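Local coordinates for protein rhamnosidase B (Bacillus sp., PDB 2OKX) that probably hydrolyses terminal alpha-L-rhamnose residues from glycosides, as a family 78 glycoside hydrolase with an alpha-barrel catalytic domain and bound calcium, at residues F453-P458 with V519-I524; A459-D464 with R513-P518. All blocks are in the same frame, centred on the assembly; numbering follows the deposited sequence.

Interaction 1 of 2, residues F453-P458 with V519-I524; sequences FELEAP and VKLHEI. With CA (calcium ion), chain C.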
ATOM      1  N   PHE A 453      11.168  -4.051 -19.682  1.00 21.83           N
ATOM      2  CA  PHE A 453      11.013  -4.630 -21.004  1.00 21.71           C
ATOM      3  C   PHE A 453      12.158  -4.214 -21.913  1.00 21.98           C
ATOM      4  O   PHE A 453      12.939  -3.319 -21.588  1.00 21.59           O
ATOM      5  CB  PHE A 453       9.684  -4.200 -21.638  1.00 21.74           C
ATOM      6  CG  PHE A 453       9.587  -2.719 -21.912  1.00 23.86           C
ATOM      7  CD1 PHE A 453       8.971  -1.868 -21.002  1.00 25.02           C
ATOM      8  CD2 PHE A 453      10.118  -2.176 -23.082  1.00 26.01           C
ATOM      9  CE1 PHE A 453       8.882  -0.494 -21.251  1.00 26.75           C
ATOM     10  CE2 PHE A 453      10.036  -0.803 -23.342  1.00 25.30           C
ATOM     11  CZ  PHE A 453       9.416   0.038 -22.424  1.00 25.62           C
ATOM     12  N   GLU A 454      12.254  -4.899 -23.043  1.00 22.22           N
ATOM     13  CA  GLU A 454      13.255  -4.616 -24.060  1.00 23.82           C
ATOM     14  C   GLU A 454      12.531  -4.869 -25.366  1.00 22.98           C
ATOM     15  O   GLU A 454      11.843  -5.881 -25.516  1.00 21.51           O
ATOM     16  CB  GLU A 454      14.465  -5.543 -23.940  1.00 26.87           C
ATOM     17  CG  GLU A 454      15.487  -5.326 -25.048  1.00 31.60           C
ATOM     18  CD  GLU A 454      16.771  -6.101 -24.834  1.00 34.18           C
ATOM     19  OE1 GLU A 454      17.591  -6.149 -25.770  1.00 35.56           O
ATOM     20  OE2 GLU A 454      16.965  -6.656 -23.733  1.00 38.70           O
ATOM     21  N   LEU A 455      12.667  -3.944 -26.307  1.00 22.60           N
ATOM     22  CA  LEU A 455      11.981  -4.090 -27.578  1.00 22.71           C
ATOM     23  C   LEU A 455      12.599  -3.240 -28.680  1.00 23.39           C
ATOM     24  O   LEU A 455      13.469  -2.406 -28.430  1.00 24.74           O
ATOM     25  CB  LEU A 455      10.507  -3.696 -27.403  1.00 23.19           C
ATOM     26  CG  LEU A 455      10.228  -2.283 -26.858  1.00 24.88           C
ATOM     27  CD1 LEU A 455      10.491  -1.236 -27.940  1.00 25.03           C
ATOM     28  CD2 LEU A 455       8.776  -2.186 -26.394  1.00 23.01           C
ATOM     29  N   GLU A 456      12.139  -3.477 -29.902  1.00 24.53           N
ATOM     30  CA  GLU A 456      12.574  -2.722 -31.073  1.00 24.89           C
ATOM     31  C   GLU A 456      11.284  -2.153 -31.634  1.00 24.59           C
ATOM     32  O   GLU A 456      10.304  -2.879 -31.775  1.00 24.22           O
ATOM     33  CB  GLU A 456      13.201  -3.629 -32.132  1.00 25.36           C
ATOM     34  CG  GLU A 456      14.450  -4.353 -31.700  1.00 27.21           C
ATOM     35  CD  GLU A 456      15.027  -5.197 -32.817  1.00 29.72           C
ATOM     36  OE1 GLU A 456      15.444  -6.339 -32.542  1.00 30.60           O
ATOM     37  OE2 GLU A 456      15.067  -4.719 -33.969  1.00 29.98           O
ATOM     38  N   ALA A 457      11.272  -0.863 -31.947  1.00 24.49           N
ATOM     39  CA  ALA A 457      10.068  -0.258 -32.494  1.00 25.02           C
ATOM     40  C   ALA A 457      10.371   1.054 -33.193  1.00 24.91           C
ATOM     41  O   ALA A 457      11.423   1.655 -32.979  1.00 25.87           O
ATOM     42  CB  ALA A 457       9.048  -0.023 -31.382  1.00 23.37           C
ATOM     43  N   PRO A 458       9.452   1.506 -34.053  1.00 25.94           N
ATOM     44  CA  PRO A 458       9.639   2.768 -34.774  1.00 27.35           C
ATOM     45  C   PRO A 458       9.585   3.900 -33.750  1.00 28.57           C
ATOM     46  O   PRO A 458       8.978   3.749 -32.683  1.00 27.67           O
ATOM     47  CB  PRO A 458       8.438   2.810 -35.718  1.00 27.36           C
ATOM     48  CG  PRO A 458       8.107   1.366 -35.929  1.00 28.05           C
ATOM     49  CD  PRO A 458       8.273   0.781 -34.556  1.00 26.64           C
ATOM     50  N   VAL A 519       6.407  -4.162 -34.145  1.00 26.93           N
ATOM     51  CA  VAL A 519       7.198  -4.026 -32.935  1.00 24.28           C
ATOM     52  C   VAL A 519       7.678  -5.416 -32.523  1.00 23.69           C
ATOM     53  O   VAL A 519       6.912  -6.375 -32.547  1.00 23.19           O
ATOM     54  CB  VAL A 519       6.356  -3.424 -31.782  1.00 24.59           C
ATOM     55  CG1 VAL A 519       7.106  -3.554 -30.454  1.00 23.18           C
ATOM     56  CG2 VAL A 519       6.049  -1.964 -32.072  1.00 23.46           C
ATOM     57  N   LYS A 520       8.954  -5.523 -32.172  1.00 23.41           N
ATOM     58  CA  LYS A 520       9.511  -6.795 -31.737  1.00 24.91           C
ATOM     59  C   LYS A 520       9.729  -6.722 -30.235  1.00 23.99           C
ATOM     60  O   LYS A 520      10.581  -5.973 -29.757  1.00 26.01           O
ATOM     61  CB  LYS A 520      10.845  -7.076 -32.429  1.00 25.64           C
ATOM     62  CG  LYS A 520      10.735  -7.312 -33.919  1.00 27.09           C
ATOM     63  CD  LYS A 520      12.095  -7.630 -34.510  1.00 30.35           C
ATOM     64  CE  LYS A 520      12.009  -7.837 -36.011  1.00 33.30           C
ATOM     65  NZ  LYS A 520      13.345  -8.142 -36.589  1.00 35.22           N
ATOM     66  N   LEU A 521       8.954  -7.497 -29.489  1.00 23.36           N
ATOM     67  CA  LEU A 521       9.084  -7.500 -28.042  1.00 22.54           C
ATOM     68  C   LEU A 521      10.046  -8.617 -27.646  1.00 22.24           C
ATOM     69  O   LEU A 521       9.719  -9.801 -27.758  1.00 22.19           O
ATOM     70  CB  LEU A 521       7.704  -7.694 -27.401  1.00 22.41           C
ATOM     71  CG  LEU A 521       7.562  -7.565 -25.879  1.00 24.82           C
ATOM     72  CD1 LEU A 521       8.252  -6.302 -25.378  1.00 24.90           C
ATOM     73  CD2 LEU A 521       6.080  -7.541 -25.522  1.00 23.51           C
ATOM     74  N   HIS A 522      11.245  -8.234 -27.215  1.00 21.48           N
ATOM     75  CA  HIS A 522      12.255  -9.202 -26.808  1.00 21.60           C
ATOM     76  C   HIS A 522      11.933  -9.803 -25.451  1.00 22.27           C
ATOM     77  O   HIS A 522      12.210 -10.975 -25.206  1.00 23.44           O
ATOM     78  CB  HIS A 522      13.645  -8.559 -26.786  1.00 21.96           C
ATOM     79  CG  HIS A 522      14.227  -8.355 -28.151  1.00 25.13           C
ATOM     80  ND1 HIS A 522      13.843  -7.323 -28.978  1.00 29.51           N
ATOM     81  CD2 HIS A 522      15.120  -9.089 -28.855  1.00 26.06           C
ATOM     82  CE1 HIS A 522      14.473  -7.429 -30.135  1.00 27.74           C
ATOM     83  NE2 HIS A 522      15.254  -8.492 -30.087  1.00 29.43           N
ATOM     84  N   GLU A 523      11.360  -8.995 -24.569  1.00 20.02           N
ATOM     85  CA  GLU A 523      10.960  -9.468 -23.250  1.00 22.70           C
ATOM     86  C   GLU A 523      10.198  -8.433 -22.439  1.00 22.66           C
ATOM     87  O   GLU A 523      10.442  -7.228 -22.543  1.00 22.16           O
ATOM     88  CB  GLU A 523      12.168  -9.949 -22.440  1.00 22.46           C
ATOM     89  CG  GLU A 523      13.270  -8.928 -22.237  1.00 26.20           C
ATOM     90  CD  GLU A 523      14.417  -9.491 -21.417  1.00 27.97           C
ATOM     91  OE1 GLU A 523      14.809 -10.647 -21.674  1.00 32.14           O
ATOM     92  OE2 GLU A 523      14.931  -8.787 -20.522  1.00 26.80           O
ATOM     93  N   ILE A 524       9.246  -8.929 -21.657  1.00 21.36           N
ATOM     94  CA  ILE A 524       8.436  -8.114 -20.764  1.00 20.84           C
ATOM     95  C   ILE A 524       8.517  -8.929 -19.476  1.00 21.09           C
ATOM     96  O   ILE A 524       8.354 -10.153 -19.496  1.00 19.33           O
ATOM     97  CB  ILE A 524       6.971  -7.973 -21.275  1.00 22.00           C
ATOM     98  CG1 ILE A 524       6.121  -7.213 -20.251  1.00 25.13           C
ATOM     99  CG2 ILE A 524       6.370  -9.329 -21.557  1.00 23.40           C
ATOM    100  CD1 ILE A 524       6.561  -5.776 -20.008  1.00 26.30           C
TER
HETATM  101 CA    CA C4001      14.312 -12.436 -25.625  1.00 29.29          CA
HETATM  102  O   HOH W   1      16.306  -6.606 -21.194  1.00 31.57           O
HETATM  103  O   HOH W   2      14.964  -6.101 -36.208  1.00 43.78           O
HETATM  104  O   HOH W   3      14.019 -12.998 -23.391  1.00 25.56           O
HETATM  105  O   HOH W   4      14.666 -11.749 -27.898  1.00 26.07           O
HETATM  106  O   HOH W   5      12.327 -13.494 -26.174  1.00 20.01           O
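E456 and K520 form an antiparallel hydrogen-bonded pair: E456 N donates to K520 O at 2.9 Å, and K520 N returns a bond to E456 O at 3.0 Å. Further along, the register slips by one residue in a classic beta bulge, where E454 O accepts from both H522 N (3.0 Å) and E523 N (3.3 Å). The E523 donor lies in the carbonyl plane and the H522 donor is tilted 25° from it. H522 O, in the bulge, binds the calcium ion at 2.6 Å; three waters and V423 O are among the other ligands. The carboxylates of E454 and E523, like charges on one face, are joined by a water that donates to an OE2 of each; R494, bridged to E454, and K202, bridged to E523, probably offset their repulsion. On the same face, E456 holds CG beside its backbone N (chi1 -62°) and extends beyond it, bringing OE2 within 2.6 Å of a second water, which accepts from K520 NZ. An alanine in place of E456 would probably leave this water and the lysine ammonium without their carboxylate mate. The opposite face is apolar, with L455 CB 4.0 Å from L521 CD1 and A457 CB 3.6 Å from V519 CG2. Strand 493-498 hydrogen-bonds to the other edge of strand 450-457, while V519, L521 and I524 pack against strand 507-513 of the facing sheet, as in a concanavalin-like sandwich.

Interaction 2 of 2, residues A459-D464 with R513-P518; sequences AGTIID and RGNSAP
I462 and R513 face each other as an antiparallel hydrogen-bonded pair where strand 507-513 ends beside the start of strand 462-472, in one sheet of the beta sandwich of the concanavalin-like domain. I462 N reaches R513 O at 2.8 Å in a nearly straight bond (169° at the hydrogen), and R513 N answers to I462 O at 2.9 Å. Past this pair the hydrogen-bonded pairing stops, although T461 and N515 still lie side by side (CA to CA 4.8 Å); G514 takes a positive phi of 64°, and the segment from N515 onward leaves the sheet as a loop. The side chains of I462, D464 and R513 share one face of the sheet. R513 starts alongside I462 and, extended from CG to NE, runs on to D464, where it grips a single oxygen side-on through NE (2.7 Å to OD1) and NH2 (2.8 Å to OD1). OD1 lies in the guanidinium plane, yet the two flat groups are turned 64° apart; NH2 meets the anti lone pair of OD1, whereas NE approaches from above the carboxylate plane. The other ends of this bridge are also engaged, D464 OD2 with R487 and R513 NH1 with D436, so two acids and two arginines alternate, an array that probably balances its charge and limits the rotation of D464 and R513. Next to the loop, T461 OG1, bonded to P458 O, lies 3.2 Å from N515 CB. N515 in turn pins its own loop, ND2 donating to A517 O at 3.0 Å. Where the segments separate, one water donates to A459 O and, at 2.8 Å, to G514 O.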
ATOM      1  N   ALA A 459      10.207   5.030 -34.065  1.00 28.09           N
ATOM      2  CA  ALA A 459      10.194   6.164 -33.151  1.00 27.52           C
ATOM      3  C   ALA A 459       8.764   6.660 -32.965  1.00 26.53           C
ATOM      4  O   ALA A 459       7.976   6.688 -33.910  1.00 26.93           O
ATOM      5  CB  ALA A 459      11.071   7.290 -33.694  1.00 28.40           C
ATOM      6  N   GLY A 460       8.429   7.039 -31.737  1.00 27.67           N
ATOM      7  CA  GLY A 460       7.094   7.539 -31.464  1.00 26.84           C
ATOM      8  C   GLY A 460       6.093   6.485 -31.032  1.00 26.70           C
ATOM      9  O   GLY A 460       4.995   6.820 -30.578  1.00 26.96           O
ATOM     10  N   THR A 461       6.450   5.212 -31.172  1.00 23.70           N
ATOM     11  CA  THR A 461       5.539   4.147 -30.770  1.00 23.48           C
ATOM     12  C   THR A 461       5.225   4.287 -29.281  1.00 21.04           C
ATOM     13  O   THR A 461       6.122   4.501 -28.459  1.00 21.87           O
ATOM     14  CB  THR A 461       6.147   2.748 -31.033  1.00 24.35           C
ATOM     15  OG1 THR A 461       6.356   2.573 -32.441  1.00 26.64           O
ATOM     16  CG2 THR A 461       5.212   1.655 -30.529  1.00 23.61           C
ATOM     17  N   ILE A 462       3.946   4.188 -28.942  1.00 20.57           N
ATOM     18  CA  ILE A 462       3.517   4.298 -27.551  1.00 21.25           C
ATOM     19  C   ILE A 462       3.404   2.925 -26.890  1.00 20.42           C
ATOM     20  O   ILE A 462       2.776   2.016 -27.434  1.00 20.42           O
ATOM     21  CB  ILE A 462       2.142   4.985 -27.444  1.00 22.99           C
ATOM     22  CG1 ILE A 462       2.245   6.442 -27.902  1.00 24.05           C
ATOM     23  CG2 ILE A 462       1.626   4.906 -26.005  1.00 22.83           C
ATOM     24  CD1 ILE A 462       0.889   7.135 -28.018  1.00 21.80           C
ATOM     25  N   ILE A 463       4.018   2.785 -25.719  1.00 21.38           N
ATOM     26  CA  ILE A 463       3.962   1.541 -24.960  1.00 20.11           C
ATOM     27  C   ILE A 463       3.277   1.846 -23.624  1.00 19.69           C
ATOM     28  O   ILE A 463       3.875   2.468 -22.741  1.00 20.60           O
ATOM     29  CB  ILE A 463       5.377   0.974 -24.682  1.00 21.22           C
ATOM     30  CG1 ILE A 463       6.137   0.772 -26.000  1.00 20.63           C
ATOM     31  CG2 ILE A 463       5.268  -0.362 -23.945  1.00 21.75           C
ATOM     32  CD1 ILE A 463       5.481  -0.233 -26.955  1.00 20.25           C
ATOM     33  N   ASP A 464       2.022   1.421 -23.492  1.00 17.94           N
ATOM     34  CA  ASP A 464       1.241   1.641 -22.276  1.00 18.64           C
ATOM     35  C   ASP A 464       1.211   0.397 -21.393  1.00 19.34           C
ATOM     36  O   ASP A 464       1.003  -0.718 -21.880  1.00 19.63           O
ATOM     37  CB  ASP A 464      -0.196   2.026 -22.630  1.00 19.58           C
ATOM     38  CG  ASP A 464      -0.324   3.469 -23.083  1.00 19.71           C
ATOM     39  OD1 ASP A 464      -1.437   3.862 -23.484  1.00 20.20           O
ATOM     40  OD2 ASP A 464       0.680   4.208 -23.027  1.00 20.24           O
ATOM     41  N   ARG A 513       0.650   1.387 -29.354  1.00 22.82           N
ATOM     42  CA  ARG A 513      -0.083   2.294 -30.235  1.00 24.74           C
ATOM     43  C   ARG A 513       0.804   3.160 -31.143  1.00 25.25           C
ATOM     44  O   ARG A 513       1.964   3.429 -30.834  1.00 24.76           O
ATOM     45  CB  ARG A 513      -0.952   3.248 -29.403  1.00 25.65           C
ATOM     46  CG  ARG A 513      -1.473   2.708 -28.068  1.00 23.57           C
ATOM     47  CD  ARG A 513      -2.229   3.813 -27.327  1.00 24.42           C
ATOM     48  NE  ARG A 513      -2.534   3.482 -25.933  1.00 24.05           N
ATOM     49  CZ  ARG A 513      -3.601   2.797 -25.534  1.00 21.09           C
ATOM     50  NH1 ARG A 513      -4.488   2.357 -26.418  1.00 19.69           N
ATOM     51  NH2 ARG A 513      -3.780   2.555 -24.243  1.00 21.90           N
ATOM     52  N   GLY A 514       0.223   3.603 -32.256  1.00 29.26           N
ATOM     53  CA  GLY A 514       0.906   4.486 -33.190  1.00 31.58           C
ATOM     54  C   GLY A 514       2.135   4.013 -33.944  1.00 34.56           C
ATOM     55  O   GLY A 514       2.866   4.835 -34.503  1.00 37.15           O
ATOM     56  N   ASN A 515       2.379   2.710 -33.976  1.00 33.25           N
ATOM     57  CA  ASN A 515       3.539   2.194 -34.692  1.00 34.05           C
ATOM     58  C   ASN A 515       3.123   1.847 -36.112  1.00 34.88           C
ATOM     59  O   ASN A 515       2.075   1.246 -36.326  1.00 34.35           O
ATOM     60  CB  ASN A 515       4.080   0.946 -34.000  1.00 32.39           C
ATOM     61  CG  ASN A 515       3.032  -0.125 -33.860  1.00 30.36           C
ATOM     62  OD1 ASN A 515       1.980   0.104 -33.266  1.00 29.25           O
ATOM     63  ND2 ASN A 515       3.305  -1.302 -34.414  1.00 30.57           N
ATOM     64  N   SER A 516       3.947   2.236 -37.077  1.00 37.68           N
ATOM     65  CA  SER A 516       3.668   1.958 -38.480  1.00 40.58           C
ATOM     66  C   SER A 516       4.232   0.589 -38.847  1.00 39.94           C
ATOM     67  O   SER A 516       3.584  -0.207 -39.533  1.00 41.04           O
ATOM     68  CB  SER A 516       4.300   3.042 -39.360  1.00 41.71           C
ATOM     69  OG  SER A 516       5.655   3.261 -38.996  1.00 45.47           O
ATOM     70  N   ALA A 517       5.443   0.324 -38.373  1.00 37.99           N
ATOM     71  CA  ALA A 517       6.117  -0.940 -38.629  1.00 35.01           C
ATOM     72  C   ALA A 517       5.925  -1.861 -37.429  1.00 34.01           C
ATOM     73  O   ALA A 517       5.604  -1.406 -36.331  1.00 32.30           O
ATOM     74  CB  ALA A 517       7.600  -0.694 -38.872  1.00 35.09           C
ATOM     75  N   PRO A 518       6.121  -3.173 -37.622  1.00 32.96           N
ATOM     76  CA  PRO A 518       5.950  -4.111 -36.510  1.00 30.81           C
ATOM     77  C   PRO A 518       6.902  -3.888 -35.345  1.00 29.53           C
ATOM     78  O   PRO A 518       8.048  -3.470 -35.524  1.00 29.37           O
ATOM     79  CB  PRO A 518       6.140  -5.476 -37.175  1.00 32.73           C
ATOM     80  CG  PRO A 518       7.039  -5.180 -38.331  1.00 34.14           C
ATOM     81  CD  PRO A 518       6.471  -3.886 -38.863  1.00 32.99           C
TER
HETATM   82  O   HOH W   6       5.685   4.910 -34.687  1.00 37.69           O

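Interactions 1 and 2 belong to the two facing sheets of the concanavalin-like domain, their centres about 10 Å apart. Residues 453-458 run directly into 459-464, and 513-518 directly into 519-524, so the chain passes between the sheets twice here. The facing sheets meet through L455 CD2 and I463 CD1 at 3.9 Å. Where the strands give way to loops, V519 CG2 packs on T461 CG2 at 4.0 Å, and P458 CG touches A517 CB at 3.6 Å between the two connections. Calcium is bound at the bulge of interaction 1 and takes no ligand from interaction 2. The catalytic centre probably lies elsewhere, in the separate alpha-barrel domain.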